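Local coordinates for protein malonyl-CoA decarboxylase (Rhodopseudomonas palustris, PDB 4KSA) that probably catalyses the decarboxylation of malonyl-CoA to acetyl-CoA and carbon dioxide, and can bind a magnesium ion, at residues Y217-P222 and I285-E290; A263-I268 and E290-E295. All coordinates share one frame; numbering follows the deposited sequence.

Interaction 1 (Y217-P222 and I285-E290); sequences YGFFHP and IKQVVE
The amide nitrogen NE2 of Q287 donates a hydrogen bond to the carbonyl O of F283, just ahead of the helix, and lies 4.1 Å from CE1 of the F219 ring. The two side chains meet obliquely, ring and amide planes 62° apart. One residue on, V288 meets both rings of the strand. Its CG2 methyl approaches F219 at CZ, 3.7 Å away, with CE2 only slightly farther, while CG1 turns to Y217 and touches CD2 at 3.7 Å. That split follows from the valine's first torsion: CG1 sits anti to the backbone N (chi1 178°), and each methyl takes its own ring. Y217 and F219 belong to strand 214-220 of the mixed sheet and bracket G218, which has no side chain. Helix 284-295 packs on this face, its segment axis 10.3 Å from the strand's. With an alanine in place of V288 both methyls are gone, and a gap would probably open between the helix and the rings of Y217 and F219. Beyond the pair, L175 of the neighbouring strand 174-178 packs against both Y217 and F219.

Interaction 2 (A263-I268 and E290-E295); sequences AVFYSI and EEIKRE
I292 puts CG1 anti to its carbonyl carbon (chi1 -63°) and continues with CD1 anti to CA (chi2 175°), an outstretched arm that carries its last methyl from the helix to A263 and F265 on the strand. F265 likewise has CG anti to its carbonyl carbon (chi1 -61°), which swings the far end of its ring toward the helix. CD1 of I292 thus does all the close touching: it lies 4.2 Å from CB of A263 and 4.4 Å from CZ of F265, the ring being met obliquely. The CB of A263 points toward the helix, and the extended isoleucine reaches this short side chain with its terminal methyl.

The strand alternates as expected: V264, between these two, points away from the helix and packs on A235 of strand 230-237. Farther along, the hydroxyl groups of Y266 and S267 bond to H197 and E233. Strand 262-270, helix 284-295 and strand 301-304 form a beta-alpha-beta crossover, and A263 and F265 share backbone hydrogen bonds with the returning strand. The arrangement is consistent with the acetyltransferase-like fold expected for this C-terminal domain.

Charge collects on other sides of the helix. R294 brings NH2 to 3.1 Å from OE2 of E291, but the oxygen lies well out of the guanidinium plane, so this pair rests on charge alone. E295 forms a salt bridge with R215. Between 263-268 and 290-295 no hydrogen bond or ion pair forms; three buried apolar side chains meet through dispersion and the exclusion of water, a modest packing of helix on strand that involves no directional bond.

Overall arrangement
Both interactions are buried and hold helix 284-295 to one sheet, their ranges sharing E290, which touches neither strand segment: interaction 1 uses the earlier turns of the helix against strand 214-220, interaction 2 the later turns against strand 262-270. Their centres lie 10 Å apart, and they merge into one core where CG1 of V288 packs 3.5 Å from CE1 of F265 and the hydroxyl oxygen of Y217 lies 3.6 Å from CG1 of I292. Interaction 1 is the larger and more aromatic, with an amide at its margin; interaction 2 is smaller and wholly apolar, within a crossover unit. Charged residues such as K293 and R294 stay on the helix's exposed surface, outside both contacts.

Interaction 1 (Y217-P222 and I285-E290)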
loop_
_atom_site.group_PDB
_atom_site.type_symbol
_atom_site.label_atom_id
_atom_site.label_comp_id
_atom_site.label_asym_id
_atom_site.label_seq_id
_atom_site.Cartn_x
_atom_site.Cartn_y
_atom_site.Cartn_z
ATOM N N TYR A 217 -10.823 -5.501 17.829
ATOM C CA TYR A 217 -10.876 -4.763 16.593
ATOM C C TYR A 217 -11.096 -3.279 16.830
ATOM O O TYR A 217 -11.440 -2.841 17.941
ATOM C CB TYR A 217 -11.985 -5.343 15.735
ATOM C CG TYR A 217 -11.743 -6.800 15.437
ATOM C CD1 TYR A 217 -10.950 -7.183 14.355
ATOM C CD2 TYR A 217 -12.223 -7.801 16.287
ATOM C CE1 TYR A 217 -10.635 -8.519 14.129
ATOM C CE2 TYR A 217 -11.905 -9.148 16.065
ATOM C CZ TYR A 217 -11.107 -9.495 14.985
ATOM O OH TYR A 217 -10.745 -10.806 14.765
ATOM N N GLY A 218 -10.866 -2.500 15.779
ATOM C CA GLY A 218 -11.049 -1.074 15.883
ATOM C C GLY A 218 -11.693 -0.536 14.633
ATOM O O GLY A 218 -11.530 -1.101 13.551
ATOM N N PHE A 219 -12.457 0.542 14.789
ATOM C CA PHE A 219 -13.088 1.200 13.652
ATOM C C PHE A 219 -12.404 2.548 13.485
ATOM O O PHE A 219 -12.311 3.337 14.426
ATOM C CB PHE A 219 -14.582 1.358 13.883
ATOM C CG PHE A 219 -15.354 0.110 13.589
ATOM C CD1 PHE A 219 -15.647 -0.241 12.277
ATOM C CD2 PHE A 219 -15.730 -0.752 14.619
ATOM C CE1 PHE A 219 -16.303 -1.437 11.992
ATOM C CE2 PHE A 219 -16.382 -1.946 14.342
ATOM C CZ PHE A 219 -16.668 -2.291 13.027
ATOM N N PHE A 220 -11.890 2.785 12.288
ATOM C CA PHE A 220 -11.170 4.005 12.007
ATOM C C PHE A 220 -11.864 4.784 10.924
ATOM O O PHE A 220 -12.471 4.210 10.026
ATOM C CB PHE A 220 -9.743 3.682 11.550
ATOM C CG PHE A 220 -8.893 3.040 12.611
ATOM C CD1 PHE A 220 -8.017 3.801 13.375
ATOM C CD2 PHE A 220 -9.015 1.684 12.897
ATOM C CE1 PHE A 220 -7.272 3.233 14.427
ATOM C CE2 PHE A 220 -8.272 1.097 13.957
ATOM C CZ PHE A 220 -7.401 1.885 14.720
ATOM N N HIS A 221 -11.793 6.104 11.025
ATOM C CA HIS A 221 -12.352 6.967 10.001
ATOM C C HIS A 221 -11.252 7.977 9.654
ATOM O O HIS A 221 -10.540 8.465 10.523
ATOM C CB HIS A 221 -13.607 7.672 10.507
ATOM C CG HIS A 221 -14.371 8.368 9.428
ATOM N ND1 HIS A 221 -13.854 9.429 8.717
ATOM C CD2 HIS A 221 -15.609 8.142 8.926
ATOM C CE1 HIS A 221 -14.741 9.827 7.824
ATOM N NE2 HIS A 221 -15.816 9.064 7.929
ATOM N N PRO A 222 -11.082 8.274 8.364
ATOM C CA PRO A 222 -10.051 9.229 7.943
ATOM C C PRO A 222 -10.109 10.616 8.607
ATOM O O PRO A 222 -9.089 11.295 8.666
ATOM C CB PRO A 222 -10.236 9.292 6.419
ATOM C CG PRO A 222 -11.688 8.909 6.207
ATOM C CD PRO A 222 -11.892 7.808 7.218
ATOM N N ILE A 285 -21.234 -4.609 14.002
ATOM C CA ILE A 285 -20.906 -5.961 14.432
ATOM C C ILE A 285 -20.923 -6.929 13.238
ATOM O O ILE A 285 -20.179 -7.913 13.192
ATOM C CB ILE A 285 -21.879 -6.411 15.533
ATOM C CG1 ILE A 285 -21.799 -5.421 16.705
ATOM C CG2 ILE A 285 -21.540 -7.834 15.999
ATOM C CD1 ILE A 285 -20.480 -5.445 17.431
ATOM N N LYS A 286 -21.761 -6.624 12.261
ATOM C CA LYS A 286 -21.844 -7.434 11.061
ATOM C C LYS A 286 -20.429 -7.556 10.486
ATOM O O LYS A 286 -19.921 -8.655 10.243
ATOM C CB LYS A 286 -22.751 -6.748 10.051
ATOM C CG LYS A 286 -23.608 -7.674 9.249
ATOM C CD LYS A 286 -22.838 -8.374 8.167
ATOM C CE LYS A 286 -23.824 -8.975 7.189
ATOM N NZ LYS A 286 -24.814 -7.949 6.746
ATOM N N GLN A 287 -19.782 -6.415 10.298
ATOM C CA GLN A 287 -18.442 -6.408 9.756
ATOM C C GLN A 287 -17.445 -7.184 10.607
ATOM O O GLN A 287 -16.639 -7.943 10.079
ATOM C CB GLN A 287 -17.986 -4.972 9.573
ATOM C CG GLN A 287 -18.964 -4.157 8.759
ATOM C CD GLN A 287 -18.482 -2.748 8.554
ATOM O OE1 GLN A 287 -17.468 -2.518 7.892
ATOM N NE2 GLN A 287 -19.194 -1.791 9.133
ATOM N N VAL A 288 -17.492 -7.001 11.921
ATOM C CA VAL A 288 -16.575 -7.712 12.802
ATOM C C VAL A 288 -16.808 -9.215 12.725
ATOM O O VAL A 288 -15.866 -9.998 12.847
ATOM C CB VAL A 288 -16.726 -7.259 14.272
ATOM C CG1 VAL A 288 -15.789 -8.053 15.178
ATOM C CG2 VAL A 288 -16.432 -5.772 14.380
ATOM N N VAL A 289 -18.054 -9.631 12.515
ATOM C CA VAL A 289 -18.342 -11.064 12.437
ATOM C C VAL A 289 -17.841 -11.638 11.124
ATOM O O VAL A 289 -17.164 -12.669 11.114
ATOM C CB VAL A 289 -19.862 -11.379 12.586
ATOM C CG1 VAL A 289 -20.155 -12.761 12.033
ATOM C CG2 VAL A 289 -20.264 -11.341 14.058
ATOM N N GLU A 290 -18.172 -10.968 10.020
ATOM C CA GLU A 290 -17.738 -11.422 8.703
ATOM C C GLU A 290 -16.216 -11.498 8.690
ATOM O O GLU A 290 -15.643 -12.351 8.012
ATOM C CB GLU A 290 -18.253 -10.478 7.609
ATOM C CG GLU A 290 -19.782 -10.390 7.609
ATOM C CD GLU A 290 -20.385 -9.577 6.456
ATOM O OE1 GLU A 290 -20.061 -8.373 6.316
ATOM O OE2 GLU A 290 -21.204 -10.149 5.697
#

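Interaction 2 (A263-I268 and E290-E295)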
loop_
_atom_site.group_PDB
_atom_site.type_symbol
_atom_site.label_atom_id
_atom_site.label_comp_id
_atom_site.label_asym_id
_atom_site.label_seq_id
_atom_site.Cartn_x
_atom_site.Cartn_y
_atom_site.Cartn_z
ATOM N N ALA A 263 -17.334 -17.175 18.991
ATOM C CA ALA A 263 -16.721 -15.865 19.054
ATOM C C ALA A 263 -17.583 -15.080 20.039
ATOM O O ALA A 263 -18.782 -14.894 19.805
ATOM C CB ALA A 263 -16.745 -15.208 17.679
ATOM N N VAL A 264 -16.999 -14.642 21.148
ATOM C CA VAL A 264 -17.794 -13.890 22.093
ATOM C C VAL A 264 -17.365 -12.432 22.399
ATOM O O VAL A 264 -16.326 -12.148 23.013
ATOM C CB VAL A 264 -17.972 -14.691 23.394
ATOM C CG1 VAL A 264 -16.649 -15.215 23.870
ATOM C CG2 VAL A 264 -18.618 -13.814 24.453
ATOM N N PHE A 265 -18.198 -11.508 21.937
ATOM C CA PHE A 265 -17.987 -10.090 22.141
ATOM C C PHE A 265 -18.216 -9.856 23.611
ATOM O O PHE A 265 -19.266 -10.213 24.132
ATOM C CB PHE A 265 -19.007 -9.319 21.316
ATOM C CG PHE A 265 -18.892 -9.584 19.861
ATOM C CD1 PHE A 265 -17.869 -9.007 19.124
ATOM C CD2 PHE A 265 -19.732 -10.495 19.242
ATOM C CE1 PHE A 265 -17.676 -9.339 17.800
ATOM C CE2 PHE A 265 -19.544 -10.837 17.908
ATOM C CZ PHE A 265 -18.513 -10.259 17.188
ATOM N N TYR A 266 -17.253 -9.272 24.299
ATOM C CA TYR A 266 -17.465 -9.058 25.712
ATOM C C TYR A 266 -17.155 -7.641 26.129
ATOM O O TYR A 266 -17.211 -7.301 27.314
ATOM C CB TYR A 266 -16.658 -10.081 26.525
ATOM C CG TYR A 266 -15.174 -9.922 26.460
ATOM C CD1 TYR A 266 -14.511 -9.073 27.350
ATOM C CD2 TYR A 266 -14.418 -10.623 25.516
ATOM C CE1 TYR A 266 -13.121 -8.927 27.308
ATOM C CE2 TYR A 266 -13.023 -10.481 25.462
ATOM C CZ TYR A 266 -12.387 -9.633 26.365
ATOM O OH TYR A 266 -11.024 -9.494 26.325
ATOM N N SER A 267 -16.839 -6.815 25.134
ATOM C CA SER A 267 -16.531 -5.399 25.353
ATOM C C SER A 267 -16.652 -4.599 24.075
ATOM O O SER A 267 -16.005 -4.917 23.086
ATOM C CB SER A 267 -15.118 -5.224 25.887
ATOM O OG SER A 267 -14.882 -3.860 26.176
ATOM N N ILE A 268 -17.491 -3.571 24.089
ATOM C CA ILE A 268 -17.658 -2.712 22.920
ATOM C C ILE A 268 -17.646 -1.292 23.435
ATOM O O ILE A 268 -18.493 -0.945 24.248
ATOM C CB ILE A 268 -18.980 -2.955 22.212
ATOM C CG1 ILE A 268 -19.018 -4.377 21.680
ATOM C CG2 ILE A 268 -19.126 -1.978 21.063
ATOM C CD1 ILE A 268 -20.172 -4.622 20.777
ATOM N N GLU A 290 -18.172 -10.968 10.020
ATOM C CA GLU A 290 -17.738 -11.422 8.703
ATOM C C GLU A 290 -16.216 -11.498 8.690
ATOM O O GLU A 290 -15.643 -12.351 8.012
ATOM C CB GLU A 290 -18.253 -10.478 7.609
ATOM C CG GLU A 290 -19.782 -10.390 7.609
ATOM C CD GLU A 290 -20.385 -9.577 6.456
ATOM O OE1 GLU A 290 -20.061 -8.373 6.316
ATOM O OE2 GLU A 290 -21.204 -10.149 5.697
ATOM N N GLU A 291 -15.558 -10.634 9.459
ATOM C CA GLU A 291 -14.101 -10.657 9.508
ATOM C C GLU A 291 -13.589 -11.904 10.217
ATOM O O GLU A 291 -12.773 -12.641 9.670
ATOM C CB GLU A 291 -13.556 -9.408 10.204
ATOM C CG GLU A 291 -12.110 -9.557 10.710
ATOM C CD GLU A 291 -11.081 -9.802 9.600
ATOM O OE1 GLU A 291 -9.946 -10.232 9.930
ATOM O OE2 GLU A 291 -11.397 -9.554 8.409
ATOM N N ILE A 292 -14.062 -12.137 11.435
ATOM C CA ILE A 292 -13.637 -13.305 12.194
ATOM C C ILE A 292 -13.894 -14.571 11.376
ATOM O O ILE A 292 -13.027 -15.438 11.270
ATOM C CB ILE A 292 -14.389 -13.396 13.558
ATOM C CG1 ILE A 292 -14.039 -12.182 14.416
ATOM C CG2 ILE A 292 -13.999 -14.657 14.301
ATOM C CD1 ILE A 292 -14.793 -12.094 15.731
ATOM N N LYS A 293 -15.074 -14.662 10.774
ATOM C CA LYS A 293 -15.423 -15.838 10.000
ATOM C C LYS A 293 -14.438 -16.142 8.880
ATOM O O LYS A 293 -14.044 -17.294 8.687
ATOM C CB LYS A 293 -16.829 -15.697 9.418
ATOM C CG LYS A 293 -17.331 -16.957 8.731
ATOM C CD LYS A 293 -18.706 -16.748 8.111
ATOM C CE LYS A 293 -18.678 -15.632 7.074
ATOM N NZ LYS A 293 -19.898 -15.640 6.213
ATOM N N ARG A 294 -14.025 -15.123 8.135
ATOM C CA ARG A 294 -13.103 -15.382 7.041
ATOM C C ARG A 294 -11.707 -15.747 7.535
ATOM O O ARG A 294 -10.973 -16.466 6.858
ATOM C CB ARG A 294 -13.041 -14.194 6.085
ATOM C CG ARG A 294 -12.112 -13.099 6.509
ATOM C CD ARG A 294 -11.666 -12.299 5.299
ATOM N NE ARG A 294 -10.804 -11.190 5.689
ATOM C CZ ARG A 294 -9.672 -11.325 6.374
ATOM N NH1 ARG A 294 -9.255 -12.532 6.748
ATOM N NH2 ARG A 294 -8.958 -10.247 6.692
ATOM N N GLU A 295 -11.327 -15.258 8.707
ATOM C CA GLU A 295 -10.018 -15.613 9.234
ATOM C C GLU A 295 -10.080 -17.010 9.865
ATOM O O GLU A 295 -9.190 -17.835 9.641
ATOM C CB GLU A 295 -9.535 -14.618 10.293
ATOM C CG GLU A 295 -8.283 -15.119 11.009
ATOM C CD GLU A 295 -8.089 -14.542 12.398
ATOM O OE1 GLU A 295 -7.234 -15.076 13.141
ATOM O OE2 GLU A 295 -8.777 -13.556 12.751
#